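Local coordinates for protein NAD-dependent L-serine dehydrogenase (Pseudomonas aeruginosa, PDB 3OBB) that catalyses the NAD-dependent oxidation of L-serine and methyl-L-serine, with low activity toward beta-hydroxyisobutyrate, and works as a homotetramer built as a dimer of dimers, at residues T136-E144 and P165-N176; D236-M246 and Y282-K292. All blocks are in the same frame, centred on the assembly; numbering follows the deposited sequence. Where two conformers were deposited one is given.

Interaction 1: T136-E144 and P165-N176; sequences TFMVGGDAE and PDGAGQVAKVCN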
loop_
_atom_site.group_PDB
_atom_site.type_symbol
_atom_site.label_atom_id
_atom_site.label_comp_id
_atom_site.label_asym_id
_atom_site.label_seq_id
_atom_site.Cartn_x
_atom_site.Cartn_y
_atom_site.Cartn_z
ATOM N N THR A 136 -19.022 -6.042 -23.779
ATOM C CA THR A 136 -18.404 -7.374 -23.753
ATOM C C THR A 136 -19.048 -8.231 -22.676
ATOM O O THR A 136 -19.382 -7.756 -21.605
ATOM C CB THR A 136 -16.828 -7.399 -23.821
ATOM O OG1 THR A 136 -16.253 -8.305 -22.834
ATOM C CG2 THR A 136 -16.263 -6.048 -23.728
ATOM N N PHE A 137 -19.297 -9.479 -23.020
ATOM C CA PHE A 137 -19.810 -10.396 -22.053
ATOM C C PHE A 137 -18.702 -11.310 -21.658
ATOM O O PHE A 137 -17.921 -11.744 -22.505
ATOM C CB PHE A 137 -20.974 -11.193 -22.638
ATOM C CG PHE A 137 -22.217 -10.382 -22.835
ATOM C CD1 PHE A 137 -22.425 -9.677 -24.023
ATOM C CD2 PHE A 137 -23.187 -10.313 -21.828
ATOM C CE1 PHE A 137 -23.581 -8.946 -24.232
ATOM C CE2 PHE A 137 -24.351 -9.579 -22.011
ATOM C CZ PHE A 137 -24.564 -8.894 -23.225
HETATM N N MSE A 138 -18.655 -11.622 -20.370
HETATM C CA MSE A 138 -17.695 -12.590 -19.834
HETATM C C MSE A 138 -18.484 -13.717 -19.189
HETATM O O MSE A 138 -19.173 -13.534 -18.189
HETATM C CB MSE A 138 -16.764 -11.924 -18.835
HETATM C CG MSE A 138 -15.997 -10.777 -19.445
HETATM SE SE MSE A 138 -14.988 -9.801 -18.107
HETATM C CE MSE A 138 -14.224 -8.402 -19.221
ATOM N N VAL A 139 -18.387 -14.887 -19.793
ATOM C CA VAL A 139 -19.411 -15.907 -19.609
ATOM C C VAL A 139 -18.851 -17.149 -18.936
ATOM O O VAL A 139 -17.888 -17.734 -19.432
ATOM C CB VAL A 139 -20.008 -16.275 -20.978
ATOM C CG1 VAL A 139 -21.014 -17.401 -20.871
ATOM C CG2 VAL A 139 -20.640 -15.041 -21.604
ATOM N N GLY A 140 -19.444 -17.542 -17.814
ATOM C CA GLY A 140 -19.184 -18.841 -17.215
ATOM C C GLY A 140 -20.366 -19.781 -17.390
ATOM O O GLY A 140 -21.511 -19.336 -17.371
ATOM N N GLY A 141 -20.081 -21.078 -17.554
ATOM C CA GLY A 141 -21.118 -22.095 -17.764
ATOM C C GLY A 141 -20.829 -23.072 -18.887
ATOM O O GLY A 141 -19.758 -23.044 -19.483
ATOM N N ASP A 142 -21.807 -23.937 -19.174
ATOM C CA ASP A 142 -21.678 -24.983 -20.198
ATOM C C ASP A 142 -21.664 -24.376 -21.593
ATOM O O ASP A 142 -22.439 -23.464 -21.887
ATOM C CB ASP A 142 -22.827 -26.000 -20.093
ATOM C CG ASP A 142 -22.847 -26.735 -18.762
ATOM O OD1 ASP A 142 -23.855 -27.416 -18.458
ATOM O OD2 ASP A 142 -21.854 -26.642 -18.009
ATOM N N ALA A 143 -20.780 -24.905 -22.436
ATOM C CA ALA A 143 -20.669 -24.527 -23.841
ATOM C C ALA A 143 -22.031 -24.618 -24.534
ATOM O O ALA A 143 -22.398 -23.732 -25.336
ATOM C CB ALA A 143 -19.651 -25.438 -24.526
ATOM N N GLU A 144 -22.763 -25.699 -24.213
ATOM C CA GLU A 144 -24.145 -25.903 -24.664
ATOM C C GLU A 144 -24.971 -24.629 -24.468
ATOM O O GLU A 144 -25.515 -24.072 -25.423
ATOM C CB GLU A 144 -24.774 -27.106 -23.919
ATOM C CG GLU A 144 -26.325 -27.178 -23.885
ATOM C CD GLU A 144 -26.961 -26.574 -22.612
ATOM O OE1 GLU A 144 -28.124 -26.039 -22.727
ATOM O OE2 GLU A 144 -26.313 -26.632 -21.499
ATOM N N PRO A 165 -15.878 -22.442 -16.686
ATOM C CA PRO A 165 -17.114 -23.062 -16.175
ATOM C C PRO A 165 -17.963 -22.118 -15.286
ATOM O O PRO A 165 -17.809 -20.886 -15.348
ATOM C CB PRO A 165 -16.607 -24.298 -15.403
ATOM C CG PRO A 165 -15.211 -23.899 -14.944
ATOM C CD PRO A 165 -14.674 -22.918 -15.975
ATOM N N ASP A 166 -18.858 -22.691 -14.488
ATOM C CA ASP A 166 -19.761 -21.909 -13.655
ATOM C C ASP A 166 -19.025 -20.929 -12.776
ATOM O O ASP A 166 -18.110 -21.324 -12.086
ATOM C CB ASP A 166 -20.579 -22.835 -12.767
ATOM C CG ASP A 166 -21.612 -23.616 -13.536
ATOM O OD1 ASP A 166 -21.841 -23.324 -14.731
ATOM O OD2 ASP A 166 -22.222 -24.496 -12.924
ATOM N N GLY A 167 -19.455 -19.662 -12.782
ATOM C CA GLY A 167 -18.808 -18.619 -11.982
ATOM C C GLY A 167 -17.601 -17.914 -12.604
ATOM O O GLY A 167 -17.142 -16.882 -12.084
ATOM N N ALA A 168 -17.097 -18.451 -13.720
ATOM C CA ALA A 168 -15.857 -17.958 -14.360
ATOM C C ALA A 168 -16.039 -16.602 -15.010
ATOM O O ALA A 168 -15.072 -15.834 -15.139
ATOM C CB ALA A 168 -15.361 -18.940 -15.376
ATOM N N GLY A 169 -17.279 -16.285 -15.400
ATOM C CA GLY A 169 -17.564 -14.965 -15.944
ATOM C C GLY A 169 -17.358 -13.945 -14.843
ATOM O O GLY A 169 -16.731 -12.913 -15.059
ATOM N N GLN A 170 -17.876 -14.222 -13.646
ATOM C CA GLN A 170 -17.664 -13.282 -12.535
ATOM C C GLN A 170 -16.210 -13.197 -12.194
ATOM O O GLN A 170 -15.760 -12.138 -11.812
ATOM C CB GLN A 170 -18.465 -13.646 -11.284
ATOM C CG GLN A 170 -19.987 -13.719 -11.484
ATOM C CD GLN A 170 -20.619 -12.412 -11.948
ATOM O OE1 GLN A 170 -20.035 -11.335 -11.813
ATOM N NE2 GLN A 170 -21.828 -12.505 -12.478
ATOM N N VAL A 171 -15.459 -14.305 -12.286
ATOM C CA VAL A 171 -14.056 -14.266 -11.887
ATOM C C VAL A 171 -13.320 -13.339 -12.851
ATOM O O VAL A 171 -12.560 -12.473 -12.417
ATOM C CB VAL A 171 -13.375 -15.708 -11.811
ATOM C CG1 VAL A 171 -11.931 -15.599 -11.431
ATOM C CG2 VAL A 171 -14.095 -16.620 -10.777
ATOM N N ALA A 172 -13.564 -13.508 -14.163
ATOM C CA ALA A 172 -12.854 -12.729 -15.179
ATOM C C ALA A 172 -13.180 -11.244 -14.973
ATOM O O ALA A 172 -12.273 -10.390 -15.022
ATOM C CB ALA A 172 -13.230 -13.228 -16.617
ATOM N N LYS A 173 -14.453 -10.968 -14.677
ATOM C CA LYS A 173 -14.986 -9.611 -14.489
ATOM C C LYS A 173 -14.334 -8.883 -13.317
ATOM O O LYS A 173 -13.939 -7.721 -13.436
ATOM C CB LYS A 173 -16.525 -9.632 -14.304
ATOM C CG LYS A 173 -17.163 -8.241 -14.039
ATOM C CD LYS A 173 -16.925 -7.267 -15.201
ATOM C CE LYS A 173 -17.387 -5.847 -14.876
ATOM N NZ LYS A 173 -18.873 -5.740 -14.653
ATOM N N VAL A 174 -14.254 -9.562 -12.173
ATOM C CA VAL A 174 -13.661 -8.949 -11.004
ATOM C C VAL A 174 -12.143 -8.795 -11.126
ATOM O O VAL A 174 -11.587 -7.868 -10.585
ATOM C CB VAL A 174 -14.092 -9.621 -9.645
ATOM C CG1 VAL A 174 -15.667 -9.666 -9.512
ATOM C CG2 VAL A 174 -13.396 -11.013 -9.406
ATOM N N CYS A 175 -11.469 -9.706 -11.817
ATOM C CA CYS A 175 -10.026 -9.545 -12.078
ATOM C C CYS A 175 -9.788 -8.339 -13.000
ATOM O O CYS A 175 -8.874 -7.524 -12.767
ATOM C CB CYS A 175 -9.496 -10.807 -12.751
ATOM S SG CYS A 175 -9.425 -12.248 -11.590
ATOM N N ASN A 176 -10.612 -8.251 -14.052
ATOM C CA ASN A 176 -10.494 -7.209 -15.054
ATOM C C ASN A 176 -10.732 -5.856 -14.426
ATOM O O ASN A 176 -9.954 -4.964 -14.647
ATOM C CB ASN A 176 -11.489 -7.399 -16.203
ATOM C CG ASN A 176 -11.434 -6.258 -17.185
ATOM O OD1 ASN A 176 -10.635 -6.282 -18.116
ATOM N ND2 ASN A 176 -12.249 -5.198 -16.946
#
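Selenomethionine Met138 reaches from strand 136-140 to the flank of helix 168-176. Its SE sits 3.6 Å from CA of Lys173 and 4.1 Å from CB of Ala172. CG is anti to the carbonyl carbon (chi1 -59°) and the chain runs straight on, which carries CE as far as the side chain of Asn176. There the two side chains cross at about a right angle, CE lying 4.1 Å from CG of Asn176. Nearer the helix start the backbones themselves meet. CA of Gly169 lies 3.1 Å from O of Met138, a CA-H...O contact. CA of Gly140 lies 3.1 Å from O of Pro165. Neither glycine has a side chain, which lets the two backbones come this close. The residues Pro165 to Ala168 form a type II beta turn that leads off the Rossmann-type domain into the long helix 168-196. The axes of 136-140 and 168-176 come within 5.9 Å, with their directions 138° apart. At the turn, OD1 of Asp166 rests 3.4 Å from CA of Gly141. The carboxylates of Asp166 and Asp142 both form salt bridges with Arg112, which probably eases their like charges. Lys173 is the active-site residue. Its chain leads away from the strand, and NZ bonds to O of Val123 and OG1 of Thr98, an NAD-binding residue. The amide of Asn176 bonds Ser212 and Gly213 of the second subunit.

Interaction 2: D236-M246 and Y282-K292; sequences DYSGGFMAQLM and YAERDFSVVQK. With ACT (acetate ion), chain D.
Tyr237 lays one face of its ring over Val289, whose CA stands 3.8 Å from the ring centroid in a CH-pi contact. OG of Ser288 meets the ring edge in its plane. CG of Tyr237 is anti to the carbonyl carbon (chi1 -55°), and the ring extends to Gln291, with OH 3.2 Å from CB of that residue. The hydroxyl bonds to O of Pro223. Phe241 and Phe287 form a T-shaped pair. The edge of Phe241 points at the face of Phe287, with the planes at 75°. CE of selenomethionine Met246 lies 3.4 Å from CD2 of Phe287. Asp286 ties the loop together. Its OD1 takes the N-H of Phe241 on the anti lone pair at 2.9 Å, and also bonds OH of Tyr221. Its OD2 accepts from N and OG of Ser288, the first making an Asx turn. These bonds hold the carboxylate from both ends. Asp236 and Arg285 lie side by side in a salt bridge, OD1 to NH1 3.2 Å, though the hydrogen bond within it is weak. Between the backbones, Met242 and Asp286 form a single bridge, and N of Ala243 donates to O of Arg285 at 2.8 Å. The contact joins the start of helix 243-260 to the C-terminal region. Helix 168-196 packs on Met246, Phe287 and Ser288, while helix 265-279 touches Met246, Tyr282 and Val290.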
loop_
_atom_site.group_PDB
_atom_site.type_symbol
_atom_site.label_atom_id
_atom_site.label_comp_id
_atom_site.label_asym_id
_atom_site.label_seq_id
_atom_site.Cartn_x
_atom_site.Cartn_y
_atom_site.Cartn_z
ATOM N N ASP A 236 -15.777 17.664 -15.296
ATOM C CA ASP A 236 -15.859 17.632 -13.850
ATOM C C ASP A 236 -16.266 16.254 -13.309
ATOM O O ASP A 236 -16.989 16.154 -12.311
ATOM C CB ASP A 236 -16.871 18.680 -13.382
ATOM C CG ASP A 236 -16.242 19.702 -12.456
ATOM O OD1 ASP A 236 -15.528 19.275 -11.488
ATOM O OD2 ASP A 236 -16.425 20.924 -12.742
ATOM N N TYR A 237 -15.835 15.197 -13.991
ATOM C CA TYR A 237 -16.117 13.843 -13.548
ATOM C C TYR A 237 -17.613 13.559 -13.377
ATOM O O TYR A 237 -17.963 12.730 -12.566
ATOM C CB TYR A 237 -15.325 13.544 -12.254
ATOM C CG TYR A 237 -13.844 13.797 -12.462
ATOM C CD1 TYR A 237 -13.283 15.004 -12.082
ATOM C CD2 TYR A 237 -13.034 12.861 -13.116
ATOM C CE1 TYR A 237 -11.942 15.282 -12.301
ATOM C CE2 TYR A 237 -11.667 13.115 -13.323
ATOM C CZ TYR A 237 -11.135 14.338 -12.901
ATOM O OH TYR A 237 -9.811 14.642 -13.094
ATOM N N SER A 238 -18.486 14.199 -14.166
ATOM C CA SER A 238 -19.911 13.820 -14.168
ATOM C C SER A 238 -20.118 12.627 -15.107
ATOM O O SER A 238 -19.403 12.502 -16.116
ATOM C CB SER A 238 -20.780 14.983 -14.657
ATOM O OG SER A 238 -20.374 15.362 -15.976
ATOM N N GLY A 239 -21.076 11.772 -14.785
ATOM C CA GLY A 239 -21.433 10.622 -15.610
ATOM C C GLY A 239 -20.392 9.533 -15.540
ATOM O O GLY A 239 -19.748 9.363 -14.500
ATOM N N GLY A 240 -20.196 8.822 -16.654
ATOM C CA GLY A 240 -19.242 7.713 -16.720
ATOM C C GLY A 240 -19.584 6.538 -15.807
ATOM O O GLY A 240 -20.675 6.019 -15.834
ATOM N N PHE A 241 -18.647 6.119 -14.982
ATOM C CA PHE A 241 -18.830 4.908 -14.200
ATOM C C PHE A 241 -18.523 5.280 -12.757
ATOM O O PHE A 241 -17.385 5.590 -12.419
ATOM C CB PHE A 241 -17.888 3.827 -14.755
ATOM C CG PHE A 241 -17.828 2.554 -13.928
ATOM C CD1 PHE A 241 -16.633 2.127 -13.400
ATOM C CD2 PHE A 241 -18.968 1.781 -13.703
ATOM C CE1 PHE A 241 -16.556 0.894 -12.638
ATOM C CE2 PHE A 241 -18.891 0.591 -12.970
ATOM C CZ PHE A 241 -17.661 0.164 -12.434
HETATM N N MSE A 242 -19.549 5.263 -11.913
HETATM C CA MSE A 242 -19.458 5.841 -10.582
HETATM C C MSE A 242 -18.350 5.210 -9.758
HETATM O O MSE A 242 -18.168 3.992 -9.762
HETATM C CB MSE A 242 -20.760 5.621 -9.810
HETATM C CG MSE A 242 -22.008 6.139 -10.469
HETATM SE SE MSE A 242 -23.509 6.236 -9.191
HETATM C CE MSE A 242 -23.266 4.727 -8.067
ATOM N N ALA A 243 -17.657 6.052 -9.009
ATOM C CA ALA A 243 -16.648 5.608 -8.054
ATOM C C ALA A 243 -17.215 4.574 -7.090
ATOM O O ALA A 243 -16.512 3.638 -6.676
ATOM C CB ALA A 243 -16.090 6.838 -7.266
ATOM N N GLN A 244 -18.480 4.754 -6.707
ATOM C CA GLN A 244 -19.112 3.846 -5.740
ATOM C C GLN A 244 -19.213 2.441 -6.322
ATOM O O GLN A 244 -18.960 1.457 -5.611
ATOM C CB GLN A 244 -20.485 4.355 -5.308
ATOM C CG GLN A 244 -21.145 3.499 -4.245
ATOM C CD GLN A 244 -22.510 4.078 -3.824
ATOM O OE1 GLN A 244 -23.090 4.912 -4.534
ATOM N NE2 GLN A 244 -23.031 3.611 -2.694
ATOM N N LEU A 245 -19.550 2.355 -7.612
ATOM C CA LEU A 245 -19.583 1.082 -8.339
ATOM C C LEU A 245 -18.196 0.439 -8.513
ATOM O O LEU A 245 -18.042 -0.791 -8.354
ATOM C CB LEU A 245 -20.234 1.260 -9.710
ATOM C CG LEU A 245 -21.734 1.581 -9.712
ATOM C CD1 LEU A 245 -22.228 1.806 -11.155
ATOM C CD2 LEU A 245 -22.535 0.480 -9.002
HETATM N N MSE A 246 -17.191 1.250 -8.854
HETATM C CA MSE A 246 -15.823 0.750 -8.830
HETATM C C MSE A 246 -15.443 0.198 -7.431
HETATM O O MSE A 246 -14.816 -0.856 -7.339
HETATM C CB MSE A 246 -14.835 1.833 -9.273
HETATM C CG MSE A 246 -13.374 1.371 -9.222
HETATM SE SE MSE A 246 -13.117 -0.294 -10.257
HETATM C CE MSE A 246 -12.701 0.663 -11.866
ATOM N N TYR A 282 -17.586 11.733 -3.208
ATOM C CA TYR A 282 -17.445 11.513 -4.662
ATOM C C TYR A 282 -18.028 10.178 -5.167
ATOM O O TYR A 282 -17.673 9.716 -6.242
ATOM C CB TYR A 282 -15.965 11.608 -5.094
ATOM C CG TYR A 282 -15.323 12.963 -4.874
ATOM C CD1 TYR A 282 -15.960 14.135 -5.302
ATOM C CD2 TYR A 282 -14.092 13.084 -4.243
ATOM C CE1 TYR A 282 -15.410 15.398 -5.077
ATOM C CE2 TYR A 282 -13.510 14.355 -4.030
ATOM C CZ TYR A 282 -14.181 15.509 -4.454
ATOM O OH TYR A 282 -13.639 16.779 -4.296
ATOM N N ALA A 283 -18.878 9.549 -4.379
ATOM C CA ALA A 283 -19.509 8.270 -4.744
ATOM C C ALA A 283 -20.154 8.296 -6.132
ATOM O O ALA A 283 -20.012 7.342 -6.895
ATOM C CB ALA A 283 -20.549 7.864 -3.675
ATOM N N GLU A 284 -20.810 9.391 -6.498
ATOM C CA GLU A 284 -21.470 9.416 -7.797
ATOM C C GLU A 284 -20.690 10.098 -8.916
ATOM O O GLU A 284 -21.247 10.317 -9.992
ATOM C CB GLU A 284 -22.865 10.049 -7.713
ATOM C CG GLU A 284 -23.748 9.494 -6.609
ATOM C CD GLU A 284 -25.163 9.213 -7.081
ATOM O OE1 GLU A 284 -25.690 9.908 -7.998
ATOM O OE2 GLU A 284 -25.744 8.277 -6.512
ATOM N N ARG A 285 -19.421 10.449 -8.675
ATOM C CA ARG A 285 -18.587 10.964 -9.757
ATOM C C ARG A 285 -18.045 9.777 -10.552
ATOM O O ARG A 285 -18.018 8.616 -10.060
ATOM C CB ARG A 285 -17.448 11.873 -9.234
ATOM C CG ARG A 285 -17.938 13.093 -8.428
ATOM C CD ARG A 285 -17.798 14.412 -9.230
ATOM N NE ARG A 285 -17.922 15.570 -8.337
ATOM C CZ ARG A 285 -17.279 16.725 -8.479
ATOM N NH1 ARG A 285 -16.445 16.926 -9.496
ATOM N NH2 ARG A 285 -17.479 17.697 -7.593
ATOM N N ASP A 286 -17.627 10.054 -11.785
ATOM C CA ASP A 286 -16.945 9.032 -12.569
ATOM C C ASP A 286 -15.682 8.562 -11.819
ATOM O O ASP A 286 -14.996 9.376 -11.181
ATOM C CB ASP A 286 -16.543 9.575 -13.934
ATOM C CG ASP A 286 -15.637 8.607 -14.672
ATOM O OD1 ASP A 286 -16.186 7.569 -15.152
ATOM O OD2 ASP A 286 -14.386 8.855 -14.725
ATOM N N PHE A 287 -15.362 7.268 -11.907
ATOM C CA PHE A 287 -14.271 6.711 -11.106
ATOM C C PHE A 287 -12.912 7.376 -11.397
ATOM O O PHE A 287 -12.024 7.307 -10.571
ATOM C CB PHE A 287 -14.191 5.171 -11.254
ATOM C CG PHE A 287 -13.676 4.706 -12.599
ATOM C CD1 PHE A 287 -14.366 5.022 -13.783
ATOM C CD2 PHE A 287 -12.471 3.992 -12.691
ATOM C CE1 PHE A 287 -13.886 4.590 -15.034
ATOM C CE2 PHE A 287 -11.979 3.550 -13.923
ATOM C CZ PHE A 287 -12.678 3.848 -15.099
ATOM N N SER A 288 -12.731 8.022 -12.557
ATOM C CA SER A 288 -11.466 8.746 -12.801
ATOM C C SER A 288 -11.265 9.983 -11.904
ATOM O O SER A 288 -10.186 10.573 -11.891
ATOM C CB SER A 288 -11.233 9.040 -14.304
ATOM O OG SER A 288 -12.120 10.018 -14.814
ATOM N N VAL A 289 -12.289 10.335 -11.129
ATOM C CA VAL A 289 -12.233 11.386 -10.090
ATOM C C VAL A 289 -11.120 11.117 -9.060
ATOM O O VAL A 289 -10.666 12.032 -8.333
ATOM C CB VAL A 289 -13.609 11.571 -9.394
ATOM C CG1 VAL A 289 -13.866 10.454 -8.325
ATOM C CG2 VAL A 289 -13.722 12.963 -8.785
ATOM N N VAL A 290 -10.614 9.884 -9.076
ATOM C CA VAL A 290 -9.452 9.537 -8.271
ATOM C C VAL A 290 -8.309 10.524 -8.551
ATOM O O VAL A 290 -7.480 10.743 -7.680
ATOM C CB VAL A 290 -9.064 8.031 -8.486
ATOM C CG1 VAL A 290 -8.364 7.807 -9.829
ATOM C CG2 VAL A 290 -8.245 7.471 -7.321
ATOM N N GLN A 291 -8.291 11.123 -9.754
ATOM C CA GLN A 291 -7.337 12.195 -10.113
ATOM C C GLN A 291 -7.223 13.281 -9.039
ATOM O O GLN A 291 -6.147 13.800 -8.804
ATOM C CB GLN A 291 -7.688 12.841 -11.483
ATOM C CG GLN A 291 -6.570 13.764 -12.074
ATOM C CD GLN A 291 -5.280 13.001 -12.381
ATOM O OE1 GLN A 291 -5.114 12.454 -13.464
ATOM N NE2 GLN A 291 -4.365 12.969 -11.425
ATOM N N LYS A 292 -8.337 13.612 -8.387
ATOM C CA LYS A 292 -8.408 14.683 -7.401
ATOM C C LYS A 292 -7.547 14.420 -6.146
ATOM O O LYS A 292 -7.063 15.370 -5.480
ATOM C CB LYS A 292 -9.861 14.883 -6.981
ATOM C CG LYS A 292 -10.755 15.497 -8.065
ATOM C CD LYS A 292 -11.991 16.131 -7.413
ATOM C CE LYS A 292 -12.982 16.671 -8.440
ATOM N NZ LYS A 292 -12.443 18.000 -8.864
HETATM C C ACT D . -21.508 9.252 -19.699
HETATM O O ACT D . -21.576 9.717 -18.543
HETATM O OXT ACT D . -21.642 10.096 -20.604
HETATM C CH3 ACT D . -21.283 7.798 -20.016
HETATM O O HOH W 1 -21.021 8.856 -12.115
HETATM O O HOH W 2 -25.071 6.290 -4.693
#

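Interaction 1 is buried, where the Rossmann-type domain passes into the long helix 168-196. Interaction 2 is only partly buried and lies within the C-terminal helical part. Their centres are about 26 Å apart, on opposite sides of the chain's centre, and they do not touch. Both involve helix 168-196: it supplies one side of interaction 1, and its later residues pack against interaction 2. The first relies on close glycine backbones and a selenomethionine. The second adds hydrogen bonds, aromatic rings and a salt bridge. Interaction 1 contains the active-site Lys173, whereas Phe241 of interaction 2 lies near the NAD-binding Lys248. The second subunit reaches only interaction 1.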